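Local coordinates for protein toll (Drosophila melanogaster, PDB 4LXR) that binds the cleaved, active cytokine Spaetzle C-106 through its leucine-rich-repeat ectodomain and so starts the Toll signalling pathway of embryonic dorsal-ventral patterning and antifungal immunity, at residues I223-N228 and I247-N252; L253-P258 and N276-A281; Q304-D309 and N325-L330. All coordinates share one frame; numbering follows the deposited sequence.

Contact 1: I223-N228 and I247-N252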
ATOM      1  N   ILE A 223     -34.651  11.491  -1.022  1.00 20.83           N
ATOM      2  CA  ILE A 223     -34.442  12.932  -1.005  1.00 18.53           C
ATOM      3  C   ILE A 223     -33.024  13.288  -0.544  1.00 23.43           C
ATOM      4  O   ILE A 223     -32.541  12.822   0.504  1.00 18.16           O
ATOM      5  CB  ILE A 223     -35.484  13.689  -0.161  1.00 21.85           C
ATOM      6  CG1 ILE A 223     -35.173  15.187  -0.202  1.00 27.43           C
ATOM      7  CG2 ILE A 223     -35.527  13.195   1.296  1.00 16.75           C
ATOM      8  CD1 ILE A 223     -36.157  16.006   0.565  1.00 39.88           C
ATOM      9  N   ASP A 224     -32.352  14.109  -1.335  1.00 20.52           N
ATOM     10  CA  ASP A 224     -30.975  14.436  -1.039  1.00 20.01           C
ATOM     11  C   ASP A 224     -30.827  15.933  -0.993  1.00 19.12           C
ATOM     12  O   ASP A 224     -30.936  16.586  -2.005  1.00 19.90           O
ATOM     13  CB  ASP A 224     -30.044  13.824  -2.085  1.00 18.64           C
ATOM     14  CG  ASP A 224     -28.569  14.022  -1.756  1.00 21.09           C
ATOM     15  OD1 ASP A 224     -28.224  14.973  -1.020  1.00 18.21           O
ATOM     16  OD2 ASP A 224     -27.745  13.226  -2.252  1.00 24.61           O
ATOM     17  N   ILE A 225     -30.561  16.453   0.201  1.00 14.64           N
ATOM     18  CA  ILE A 225     -30.432  17.872   0.413  1.00 21.72           C
ATOM     19  C   ILE A 225     -29.095  18.210   1.053  1.00 24.74           C
ATOM     20  O   ILE A 225     -28.988  19.191   1.788  1.00 22.05           O
ATOM     21  CB  ILE A 225     -31.601  18.451   1.276  1.00 27.20           C
ATOM     22  CG1 ILE A 225     -31.788  17.661   2.573  1.00 25.85           C
ATOM     23  CG2 ILE A 225     -32.900  18.446   0.472  1.00 19.80           C
ATOM     24  CD1 ILE A 225     -32.896  18.228   3.495  1.00 22.11           C
ATOM     25  N   HIS A 226     -28.076  17.401   0.762  1.00 24.83           N
ATOM     26  CA  HIS A 226     -26.738  17.699   1.250  1.00 20.89           C
ATOM     27  C   HIS A 226     -26.211  19.032   0.731  1.00 21.07           C
ATOM     28  O   HIS A 226     -26.615  19.486  -0.334  1.00 21.14           O
ATOM     29  CB  HIS A 226     -25.759  16.519   1.060  1.00 18.39           C
ATOM     30  CG  HIS A 226     -25.160  16.380  -0.315  1.00 14.26           C
ATOM     31  ND1 HIS A 226     -25.645  15.493  -1.253  1.00 15.04           N
ATOM     32  CD2 HIS A 226     -24.043  16.920  -0.861  1.00 17.57           C
ATOM     33  CE1 HIS A 226     -24.893  15.542  -2.342  1.00 12.84           C
ATOM     34  NE2 HIS A 226     -23.910  16.398  -2.129  1.00 12.99           N
ATOM     35  N   ASP A 227     -25.364  19.678   1.536  1.00 20.39           N
ATOM     36  CA  ASP A 227     -24.746  20.965   1.204  1.00 19.29           C
ATOM     37  C   ASP A 227     -25.767  22.049   0.801  1.00 27.21           C
ATOM     38  O   ASP A 227     -25.706  22.600  -0.302  1.00 24.24           O
ATOM     39  CB  ASP A 227     -23.686  20.791   0.100  1.00 21.36           C
ATOM     40  CG  ASP A 227     -23.013  22.099  -0.262  1.00 22.17           C
ATOM     41  OD1 ASP A 227     -22.773  22.921   0.651  1.00 31.55           O
ATOM     42  OD2 ASP A 227     -22.756  22.316  -1.465  1.00 24.48           O
ATOM     43  N   ASN A 228     -26.702  22.347   1.699  1.00 18.57           N
ATOM     44  CA  ASN A 228     -27.667  23.400   1.471  1.00 22.41           C
ATOM     45  C   ASN A 228     -27.561  24.494   2.510  1.00 30.15           C
ATOM     46  O   ASN A 228     -28.482  25.278   2.652  1.00 33.32           O
ATOM     47  CB  ASN A 228     -29.098  22.847   1.475  1.00 20.46           C
ATOM     48  CG  ASN A 228     -29.587  22.525   0.087  1.00 22.54           C
ATOM     49  OD1 ASN A 228     -30.079  23.401  -0.613  1.00 22.55           O
ATOM     50  ND2 ASN A 228     -29.431  21.272  -0.330  1.00 22.90           N
ATOM     51  N   ILE A 247     -32.416   9.249   2.887  1.00 18.14           N
ATOM     52  CA  ILE A 247     -32.318  10.656   3.174  1.00 19.57           C
ATOM     53  C   ILE A 247     -30.863  11.065   3.326  1.00 24.75           C
ATOM     54  O   ILE A 247     -30.106  10.440   4.081  1.00 24.61           O
ATOM     55  CB  ILE A 247     -33.104  11.012   4.446  1.00 21.63           C
ATOM     56  CG1 ILE A 247     -34.608  10.845   4.199  1.00 21.17           C
ATOM     57  CG2 ILE A 247     -32.805  12.424   4.856  1.00 17.02           C
ATOM     58  CD1 ILE A 247     -35.490  11.063   5.454  1.00 18.73           C
ATOM     59  N   ASN A 248     -30.465  12.105   2.596  1.00 20.58           N
ATOM     60  CA  ASN A 248     -29.122  12.639   2.745  1.00 16.42           C
ATOM     61  C   ASN A 248     -29.120  14.071   3.276  1.00 20.34           C
ATOM     62  O   ASN A 248     -29.567  14.989   2.594  1.00 20.39           O
ATOM     63  CB  ASN A 248     -28.314  12.531   1.444  1.00 16.99           C
ATOM     64  CG  ASN A 248     -26.816  12.800   1.663  1.00 20.90           C
ATOM     65  OD1 ASN A 248     -26.387  13.096   2.770  1.00 24.82           O
ATOM     66  ND2 ASN A 248     -26.025  12.671   0.608  1.00 15.42           N
ATOM     67  N   LEU A 249     -28.587  14.238   4.490  1.00 20.40           N
ATOM     68  CA  LEU A 249     -28.532  15.519   5.167  1.00 17.03           C
ATOM     69  C   LEU A 249     -27.103  16.038   5.306  1.00 23.69           C
ATOM     70  O   LEU A 249     -26.864  16.960   6.093  1.00 23.12           O
ATOM     71  CB  LEU A 249     -29.107  15.388   6.573  1.00 16.80           C
ATOM     72  CG  LEU A 249     -30.541  14.864   6.722  1.00 37.28           C
ATOM     73  CD1 LEU A 249     -30.943  14.791   8.202  1.00 30.09           C
ATOM     74  CD2 LEU A 249     -31.514  15.742   5.948  1.00 27.15           C
ATOM     75  N   SER A 250     -26.166  15.453   4.553  1.00 19.72           N
ATOM     76  CA  SER A 250     -24.737  15.720   4.741  1.00 21.34           C
ATOM     77  C   SER A 250     -24.332  17.164   4.426  1.00 29.69           C
ATOM     78  O   SER A 250     -25.079  17.923   3.816  1.00 30.15           O
ATOM     79  CB  SER A 250     -23.875  14.759   3.899  1.00 17.60           C
ATOM     80  OG  SER A 250     -24.109  13.403   4.229  1.00 18.55           O
ATOM     81  N   ALA A 251     -23.130  17.523   4.860  1.00 22.95           N
ATOM     82  CA  ALA A 251     -22.497  18.778   4.497  1.00 20.04           C
ATOM     83  C   ALA A 251     -23.379  19.986   4.776  1.00 26.24           C
ATOM     84  O   ALA A 251     -23.397  20.937   4.011  1.00 24.14           O
ATOM     85  CB  ALA A 251     -22.039  18.745   3.030  1.00 18.57           C
ATOM     86  N   ASN A 252     -24.118  19.934   5.874  1.00 25.56           N
ATOM     87  CA  ASN A 252     -24.906  21.069   6.306  1.00 26.18           C
ATOM     88  C   ASN A 252     -24.330  21.682   7.588  1.00 32.06           C
ATOM     89  O   ASN A 252     -23.176  21.421   7.946  1.00 29.72           O
ATOM     90  CB  ASN A 252     -26.391  20.686   6.442  1.00 25.43           C
ATOM     91  CG  ASN A 252     -27.090  20.607   5.086  1.00 25.06           C
ATOM     92  OD1 ASN A 252     -27.150  21.601   4.357  1.00 26.96           O
ATOM     93  ND2 ASN A 252     -27.587  19.423   4.727  1.00 16.94           N
TER
HETATM   94  O   HOH W   1     -23.478  23.736   3.582  1.00 35.23           O
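Asp-224 and Asn-248 lie side by side on one face of two neighbouring parallel strands, while Ile-223 and Ile-247 run alongside each other on the other face, a pairing that illustrates how successive repeats stack in a leucine-rich-repeat solenoid. The strands are joined by Asn-248 N to Ile-223 O (3.0 Å) and by Ile-225 N to Asn-248 O, each donor in the carbonyl plane. On the polar face both CG atoms stand anti to their backbone N, which brings carboxylate and amide together with planes 43° apart, and only a weak bond links Asn-248 ND2 to Asp-224 OD2. Each group is instead fixed within its own repeat by an Asx turn: Asp-224 OD1 accepts from His-226 N and also from His-226 ND1 (2.6 Å), while Asn-248 OD1 takes Ser-250 N and Ser-250 OG. The ND1 bond holds the imidazole of His-226 beside the Asn-248 amide, their planes 30° apart, and its ring also meets that of Trp-202 nearly in parallel. This face carries the ligand: Asp-224 OD2 accepts a hydrogen bond from Gln-62 N of a Spaetzle chain. On the apolar side, Ile-225 CD1 touches Leu-249 CD2 at 3.8 Å. Beyond the strands the asparagine ladder takes over. Asn-252 OD1 receives Asn-228 N (2.8 Å), with Ile-230 N as a second donor, and its ND2 bonds to Leu-249 O within its own repeat. The same ND2 reaches Ile-225 O almost straight, at 177°, whereas Asn-228 ND2 approaches that oxygen from the opposite face of the carbonyl plane.

Contact 2: L253-P258 and N276-A281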
ATOM      1  N   LEU A 253     -25.122  22.497   8.270  1.00 32.55           N
ATOM      2  CA  LEU A 253     -24.608  23.303   9.371  1.00 31.29           C
ATOM      3  C   LEU A 253     -25.353  23.062  10.686  1.00 28.80           C
ATOM      4  O   LEU A 253     -25.572  24.005  11.454  1.00 30.48           O
ATOM      5  CB  LEU A 253     -24.690  24.791   8.999  1.00 30.86           C
ATOM      6  CG  LEU A 253     -23.948  25.219   7.725  1.00 35.19           C
ATOM      7  CD1 LEU A 253     -24.337  26.626   7.297  1.00 35.76           C
ATOM      8  CD2 LEU A 253     -22.454  25.143   7.950  1.00 34.70           C
ATOM      9  N   PHE A 254     -25.750  21.818  10.955  1.00 27.02           N
ATOM     10  CA  PHE A 254     -26.557  21.541  12.152  1.00 32.13           C
ATOM     11  C   PHE A 254     -25.752  21.652  13.436  1.00 38.59           C
ATOM     12  O   PHE A 254     -24.631  21.139  13.520  1.00 40.43           O
ATOM     13  CB  PHE A 254     -27.173  20.142  12.100  1.00 28.39           C
ATOM     14  CG  PHE A 254     -28.068  19.916  10.917  1.00 26.91           C
ATOM     15  CD1 PHE A 254     -29.361  20.447  10.890  1.00 34.63           C
ATOM     16  CD2 PHE A 254     -27.626  19.175   9.837  1.00 22.06           C
ATOM     17  CE1 PHE A 254     -30.196  20.242   9.804  1.00 31.33           C
ATOM     18  CE2 PHE A 254     -28.461  18.957   8.740  1.00 23.98           C
ATOM     19  CZ  PHE A 254     -29.742  19.490   8.726  1.00 27.67           C
ATOM     20  N   ARG A 255     -26.325  22.300  14.449  1.00 33.65           N
ATOM     21  CA  ARG A 255     -25.728  22.235  15.782  1.00 38.16           C
ATOM     22  C   ARG A 255     -26.544  21.320  16.691  1.00 40.91           C
ATOM     23  O   ARG A 255     -26.076  20.912  17.762  1.00 39.74           O
ATOM     24  CB  ARG A 255     -25.529  23.633  16.376  1.00 38.54           C
ATOM     25  CG  ARG A 255     -24.715  24.538  15.450  1.00 40.66           C
ATOM     26  CD  ARG A 255     -24.177  25.756  16.161  1.00 51.61           C
ATOM     27  NE  ARG A 255     -22.718  25.733  16.177  1.00 57.69           N
ATOM     28  CZ  ARG A 255     -21.950  26.437  15.350  1.00 55.79           C
ATOM     29  NH1 ARG A 255     -22.508  27.238  14.443  1.00 43.91           N
ATOM     30  NH2 ARG A 255     -20.624  26.343  15.435  1.00 55.82           N
ATOM     31  N   SER A 256     -27.755  20.991  16.236  1.00 32.17           N
ATOM     32  CA  SER A 256     -28.614  19.989  16.870  1.00 32.65           C
ATOM     33  C   SER A 256     -29.648  19.510  15.848  1.00 37.06           C
ATOM     34  O   SER A 256     -29.865  20.153  14.822  1.00 37.93           O
ATOM     35  CB  SER A 256     -29.315  20.574  18.093  1.00 34.98           C
ATOM     36  OG  SER A 256     -30.231  21.579  17.703  1.00 39.68           O
ATOM     37  N   LEU A 257     -30.265  18.366  16.107  1.00 34.43           N
ATOM     38  CA  LEU A 257     -31.388  17.912  15.297  1.00 25.75           C
ATOM     39  C   LEU A 257     -32.528  17.685  16.275  1.00 35.72           C
ATOM     40  O   LEU A 257     -32.283  17.280  17.416  1.00 38.53           O
ATOM     41  CB  LEU A 257     -31.057  16.617  14.552  1.00 31.00           C
ATOM     42  CG  LEU A 257     -30.090  16.566  13.369  1.00 29.98           C
ATOM     43  CD1 LEU A 257     -29.979  15.124  12.884  1.00 29.40           C
ATOM     44  CD2 LEU A 257     -30.518  17.445  12.205  1.00 24.80           C
ATOM     45  N   PRO A 258     -33.776  17.961  15.855  1.00 35.37           N
ATOM     46  CA  PRO A 258     -34.866  17.805  16.824  1.00 33.69           C
ATOM     47  C   PRO A 258     -35.248  16.340  17.003  1.00 36.99           C
ATOM     48  O   PRO A 258     -35.096  15.542  16.080  1.00 33.27           O
ATOM     49  CB  PRO A 258     -36.014  18.594  16.197  1.00 34.62           C
ATOM     50  CG  PRO A 258     -35.760  18.491  14.720  1.00 38.06           C
ATOM     51  CD  PRO A 258     -34.252  18.454  14.552  1.00 34.49           C
ATOM     52  N   ASN A 276     -20.830  17.203   8.455  1.00 17.07           N
ATOM     53  CA  ASN A 276     -21.460  18.392   8.961  1.00 19.52           C
ATOM     54  C   ASN A 276     -20.341  19.435   9.133  1.00 31.04           C
ATOM     55  O   ASN A 276     -19.228  19.103   9.549  1.00 26.23           O
ATOM     56  CB  ASN A 276     -22.146  18.053  10.275  1.00 24.28           C
ATOM     57  CG  ASN A 276     -23.156  19.096  10.698  1.00 32.65           C
ATOM     58  OD1 ASN A 276     -24.222  19.229  10.095  1.00 29.28           O
ATOM     59  ND2 ASN A 276     -22.838  19.823  11.757  1.00 30.01           N
ATOM     60  N   ARG A 277     -20.625  20.686   8.788  1.00 36.56           N
ATOM     61  CA  ARG A 277     -19.578  21.699   8.664  1.00 30.85           C
ATOM     62  C   ARG A 277     -19.330  22.445   9.963  1.00 31.25           C
ATOM     63  O   ARG A 277     -18.449  23.293  10.032  1.00 35.80           O
ATOM     64  CB  ARG A 277     -19.902  22.679   7.528  1.00 32.60           C
ATOM     65  CG  ARG A 277     -20.102  22.008   6.154  1.00 31.11           C
ATOM     66  CD  ARG A 277     -18.865  21.209   5.696  1.00 32.62           C
ATOM     67  NE  ARG A 277     -19.026  20.713   4.327  1.00 25.57           N
ATOM     68  CZ  ARG A 277     -18.229  19.834   3.727  1.00 24.38           C
ATOM     69  NH1 ARG A 277     -17.182  19.316   4.362  1.00 23.72           N
ATOM     70  NH2 ARG A 277     -18.486  19.467   2.475  1.00 21.27           N
ATOM     71  N   VAL A 278     -20.114  22.132  10.988  1.00 35.46           N
ATOM     72  CA  VAL A 278     -19.861  22.638  12.338  1.00 38.57           C
ATOM     73  C   VAL A 278     -19.930  21.462  13.312  1.00 34.00           C
ATOM     74  O   VAL A 278     -20.373  20.383  12.946  1.00 37.78           O
ATOM     75  CB  VAL A 278     -20.862  23.771  12.775  1.00 33.14           C
ATOM     76  CG1 VAL A 278     -20.621  25.044  11.984  1.00 30.67           C
ATOM     77  CG2 VAL A 278     -22.316  23.304  12.665  1.00 25.21           C
ATOM     78  N   PRO A 279     -19.459  21.653  14.546  1.00 41.71           N
ATOM     79  CA  PRO A 279     -19.644  20.563  15.510  1.00 43.22           C
ATOM     80  C   PRO A 279     -21.113  20.315  15.848  1.00 35.84           C
ATOM     81  O   PRO A 279     -21.860  21.235  16.174  1.00 32.10           O
ATOM     82  CB  PRO A 279     -18.897  21.065  16.754  1.00 41.89           C
ATOM     83  CG  PRO A 279     -17.861  21.996  16.214  1.00 39.88           C
ATOM     84  CD  PRO A 279     -18.505  22.667  15.032  1.00 42.49           C
ATOM     85  N   LEU A 280     -21.510  19.055  15.759  1.00 34.35           N
ATOM     86  CA  LEU A 280     -22.822  18.618  16.203  1.00 32.65           C
ATOM     87  C   LEU A 280     -22.565  17.691  17.391  1.00 30.44           C
ATOM     88  O   LEU A 280     -22.118  16.560  17.215  1.00 34.89           O
ATOM     89  CB  LEU A 280     -23.531  17.873  15.060  1.00 30.70           C
ATOM     90  CG  LEU A 280     -24.806  17.083  15.351  1.00 28.55           C
ATOM     91  CD1 LEU A 280     -25.864  18.004  15.904  1.00 32.93           C
ATOM     92  CD2 LEU A 280     -25.298  16.389  14.094  1.00 20.86           C
ATOM     93  N   ALA A 281     -22.839  18.182  18.595  1.00 27.54           N
ATOM     94  CA  ALA A 281     -22.381  17.532  19.820  1.00 32.97           C
ATOM     95  C   ALA A 281     -22.955  16.135  20.020  1.00 34.44           C
ATOM     96  O   ALA A 281     -22.235  15.214  20.408  1.00 30.91           O
ATOM     97  CB  ALA A 281     -22.669  18.407  21.023  1.00 27.23           C
TER
HETATM   98  O   HOH W   2     -23.790  20.953  18.924  1.00 32.03           O
HETATM   99  O   HOH W   3     -21.347  23.507  17.255  1.00 55.50           O
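With CG anti to the backbone N (chi1 -164°), the side chain of Asn-276 reaches over to the backbone of Phe-254, and a chi2 of 71° turns its amide so that both ends find a partner there. OD1 accepts from Phe-254 N (3.1 Å) on a lone pair, and ND2 donates to Phe-254 O at 2.8 Å, again on a lone pair. A second bond from ND2 goes to Val-278 O, within its own loop. The ring plane of Phe-254 is turned only 14° from that of the amide, with OD1 at the ring's edge near CD2; Leu-257 CD2 lies over one ring face, toward its rim. Side chains pack beside these bonds. Val-278 places CG2 at 3.3 Å from Phe-254 O, and the guanidinium of Arg-255, brought back by a bend at chi3, lies with one face over CB and CG1 of Val-278. Leu-280 CD1 rests on the carbonyl of Arg-255, and Leu-253 CD2 meets Arg-277 CB. Asn-276 is thereby a rung of the asparagine ladder of the leucine-rich-repeat solenoid, tying LRR 6 to LRR 5. Two waters extend the join: one accepts from Arg-255 NE and donates to Pro-279 O (2.6 Å), the other links Arg-255 O to Ala-281 N. The polar work is divided: one amide grips three backbone groups, while water bridges the exposed side at Arg-255 and Pro-279.

Contact 3: Q304-D309 and N325-L330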
ATOM      1  N   GLN A 304     -19.864  14.111  19.900  1.00 34.85           N
ATOM      2  CA  GLN A 304     -19.132  13.987  21.161  1.00 40.21           C
ATOM      3  C   GLN A 304     -19.624  12.799  21.984  1.00 40.87           C
ATOM      4  O   GLN A 304     -18.853  12.185  22.722  1.00 37.62           O
ATOM      5  CB  GLN A 304     -19.230  15.284  21.975  1.00 30.03           C
ATOM      6  CG  GLN A 304     -18.191  16.319  21.589  1.00 33.11           C
ATOM      7  CD  GLN A 304     -18.426  17.654  22.253  1.00 46.51           C
ATOM      8  OE1 GLN A 304     -18.734  18.637  21.585  1.00 55.03           O
ATOM      9  NE2 GLN A 304     -18.283  17.701  23.580  1.00 55.40           N
ATOM     10  N   SER A 305     -20.910  12.482  21.843  1.00 32.44           N
ATOM     11  CA  SER A 305     -21.512  11.344  22.530  1.00 37.89           C
ATOM     12  C   SER A 305     -22.837  10.961  21.873  1.00 39.39           C
ATOM     13  O   SER A 305     -23.429  11.756  21.131  1.00 32.65           O
ATOM     14  CB  SER A 305     -21.727  11.662  24.015  1.00 37.33           C
ATOM     15  OG  SER A 305     -22.623  12.740  24.171  1.00 37.73           O
ATOM     16  N   LEU A 306     -23.281   9.732  22.128  1.00 32.45           N
ATOM     17  CA  LEU A 306     -24.549   9.235  21.601  1.00 26.47           C
ATOM     18  C   LEU A 306     -25.442   8.750  22.746  1.00 39.08           C
ATOM     19  O   LEU A 306     -24.947   8.255  23.762  1.00 32.00           O
ATOM     20  CB  LEU A 306     -24.303   8.082  20.630  1.00 23.97           C
ATOM     21  CG  LEU A 306     -23.390   8.377  19.439  1.00 28.58           C
ATOM     22  CD1 LEU A 306     -23.116   7.099  18.637  1.00 26.79           C
ATOM     23  CD2 LEU A 306     -23.981   9.474  18.556  1.00 22.24           C
ATOM     24  N   PRO A 307     -26.765   8.896  22.593  1.00 33.27           N
ATOM     25  CA  PRO A 307     -27.670   8.365  23.615  1.00 31.95           C
ATOM     26  C   PRO A 307     -27.869   6.871  23.396  1.00 32.37           C
ATOM     27  O   PRO A 307     -27.961   6.433  22.237  1.00 31.19           O
ATOM     28  CB  PRO A 307     -28.985   9.114  23.337  1.00 38.35           C
ATOM     29  CG  PRO A 307     -28.950   9.346  21.838  1.00 36.68           C
ATOM     30  CD  PRO A 307     -27.480   9.588  21.508  1.00 31.57           C
ATOM     31  N   GLY A 308     -27.947   6.118  24.492  1.00 29.38           N
ATOM     32  CA  GLY A 308     -28.080   4.673  24.465  1.00 33.57           C
ATOM     33  C   GLY A 308     -29.283   4.132  23.726  1.00 39.66           C
ATOM     34  O   GLY A 308     -29.302   2.954  23.349  1.00 45.12           O
ATOM     35  N   ASP A 309     -30.283   4.987  23.518  1.00 31.62           N
ATOM     36  CA  ASP A 309     -31.531   4.588  22.874  1.00 33.97           C
ATOM     37  C   ASP A 309     -31.580   4.961  21.386  1.00 34.88           C
ATOM     38  O   ASP A 309     -32.651   4.950  20.768  1.00 44.05           O
ATOM     39  CB  ASP A 309     -32.741   5.195  23.619  1.00 35.67           C
ATOM     40  CG  ASP A 309     -32.747   6.734  23.629  1.00 39.87           C
ATOM     41  OD1 ASP A 309     -32.131   7.378  22.744  1.00 37.47           O
ATOM     42  OD2 ASP A 309     -33.385   7.312  24.538  1.00 50.00           O
ATOM     43  N   ASN A 325     -15.538  10.969  14.373  1.00 20.41           N
ATOM     44  CA  ASN A 325     -16.228  11.852  15.303  1.00 20.25           C
ATOM     45  C   ASN A 325     -15.298  12.122  16.461  1.00 27.87           C
ATOM     46  O   ASN A 325     -14.094  11.931  16.313  1.00 27.12           O
ATOM     47  CB  ASN A 325     -17.569  11.258  15.721  1.00 24.48           C
ATOM     48  CG  ASN A 325     -18.555  11.244  14.573  1.00 27.00           C
ATOM     49  OD1 ASN A 325     -19.025  12.296  14.152  1.00 30.37           O
ATOM     50  ND2 ASN A 325     -18.843  10.065  14.039  1.00 21.52           N
ATOM     51  N   LEU A 326     -15.836  12.565  17.595  1.00 32.84           N
ATOM     52  CA  LEU A 326     -15.017  12.862  18.773  1.00 30.05           C
ATOM     53  C   LEU A 326     -15.411  11.994  19.970  1.00 26.78           C
ATOM     54  O   LEU A 326     -15.271  12.415  21.117  1.00 29.94           O
ATOM     55  CB  LEU A 326     -15.142  14.351  19.143  1.00 31.55           C
ATOM     56  CG  LEU A 326     -14.677  15.335  18.056  1.00 38.20           C
ATOM     57  CD1 LEU A 326     -15.021  16.786  18.421  1.00 34.74           C
ATOM     58  CD2 LEU A 326     -13.173  15.176  17.803  1.00 30.81           C
ATOM     59  N   LEU A 327     -15.888  10.781  19.701  1.00 28.96           N
ATOM     60  CA  LEU A 327     -16.460   9.926  20.739  1.00 30.18           C
ATOM     61  C   LEU A 327     -15.392   9.450  21.729  1.00 38.22           C
ATOM     62  O   LEU A 327     -14.347   8.952  21.309  1.00 39.57           O
ATOM     63  CB  LEU A 327     -17.181   8.735  20.082  1.00 28.54           C
ATOM     64  CG  LEU A 327     -18.354   9.096  19.152  1.00 28.22           C
ATOM     65  CD1 LEU A 327     -18.759   7.944  18.240  1.00 24.40           C
ATOM     66  CD2 LEU A 327     -19.560   9.574  19.939  1.00 22.18           C
ATOM     67  N   LYS A 328     -15.642   9.629  23.028  1.00 36.84           N
ATOM     68  CA  LYS A 328     -14.722   9.145  24.073  1.00 37.88           C
ATOM     69  C   LYS A 328     -15.100   7.753  24.564  1.00 41.58           C
ATOM     70  O   LYS A 328     -14.229   6.985  24.992  1.00 42.16           O
ATOM     71  CB  LYS A 328     -14.663  10.089  25.269  1.00 36.58           C
ATOM     72  CG  LYS A 328     -14.022  11.437  24.995  1.00 43.80           C
ATOM     73  CD  LYS A 328     -14.098  12.343  26.227  1.00 49.37           C
ATOM     74  CE  LYS A 328     -13.589  13.741  25.907  1.00 58.58           C
ATOM     75  NZ  LYS A 328     -12.379  13.701  25.024  1.00 64.42           N
ATOM     76  N   THR A 329     -16.396   7.450  24.517  1.00 33.67           N
ATOM     77  CA  THR A 329     -16.914   6.109  24.789  1.00 31.45           C
ATOM     78  C   THR A 329     -18.308   5.963  24.168  1.00 39.56           C
ATOM     79  O   THR A 329     -18.796   6.874  23.490  1.00 41.15           O
ATOM     80  CB  THR A 329     -16.970   5.806  26.314  1.00 47.28           C
ATOM     81  OG1 THR A 329     -17.208   4.403  26.537  1.00 38.22           O
ATOM     82  CG2 THR A 329     -18.054   6.642  26.993  1.00 38.83           C
ATOM     83  N   LEU A 330     -18.934   4.813  24.393  1.00 28.42           N
ATOM     84  CA  LEU A 330     -20.272   4.538  23.895  1.00 30.96           C
ATOM     85  C   LEU A 330     -21.089   3.969  25.042  1.00 36.68           C
ATOM     86  O   LEU A 330     -20.558   3.206  25.839  1.00 28.91           O
ATOM     87  CB  LEU A 330     -20.211   3.506  22.770  1.00 30.08           C
ATOM     88  CG  LEU A 330     -19.505   3.926  21.483  1.00 32.06           C
ATOM     89  CD1 LEU A 330     -19.544   2.779  20.492  1.00 30.77           C
ATOM     90  CD2 LEU A 330     -20.170   5.168  20.900  1.00 33.81           C
TER
HETATM   91  O   HOH W   4     -18.272   9.998  24.235  1.00 29.31           O
HETATM   92  O   HOH W   5     -21.514   7.932  23.818  1.00 31.95           O
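Gln-304 and Leu-327 bring their CA atoms within 4.9 Å, and from there the touching parts of the two loops run 29° apart, diverging until the CA atoms of Leu-306 and Leu-330 are 6.8 Å from each other. No direct hydrogen bond crosses this opening angle, and leucine side chains and water join the loops instead. Leu-327 does most of the apolar work through one methyl: with CG anti to the carbonyl carbon (chi1 -61°), its CD2 lies against the backbone of the other loop, 3.7 Å from Ser-305 CA, and also meets Leu-306 CG at 4.0 Å. The Leu-306 and Leu-327 side chains cross at about a right angle. Leu-330, by contrast, lies side by side with Leu-306, both pointing the same way, and CD2 of Leu-330 meets CD1 of Leu-306 at 4.2 Å. These leucines lie in the loops that follow the strands of LRR 7 and LRR 8 and point into the core of the leucine-rich-repeat solenoid, where Leu-306 also touches Leu-322 and Leu-330 touches Leu-346 and Leu-358. Nearer the surface, the Gln-304 side chain passes by Leu-326, its CG facing Leu-326 CB. Two waters bridge the backbones, one near the close end and one farther along. The first donates to Gln-304 O (2.7 Å) and to Thr-329 O while accepting from Lys-328 N. The other accepts from Leu-306 N and donates to Thr-329 O (2.9 Å), so this single carbonyl oxygen receives both waters.

Overall arrangement
The three contacts follow one another along the solenoid, each joining a repeat to the next: LRR 4 to 5, 5 to 6 and 7 to 8. Contacts 1 and 2 have centres about 12 Å apart and meet directly, with a probable hydrogen bond from Arg-277 N to Asn-252 O at 2.8 Å. Contacts 2 and 3, about 14 Å apart between centres, are joined by a probable bond from Gln-304 N to Ala-281 O. Contacts 1 and 3 do not touch, their nearest atoms being about 11 Å apart. Two Spaetzle chains meet contact 1, and in contact 2 Arg-277 bonds to Phe-60 of a Spaetzle chain; no other protein chain of the assembly reaches contact 3.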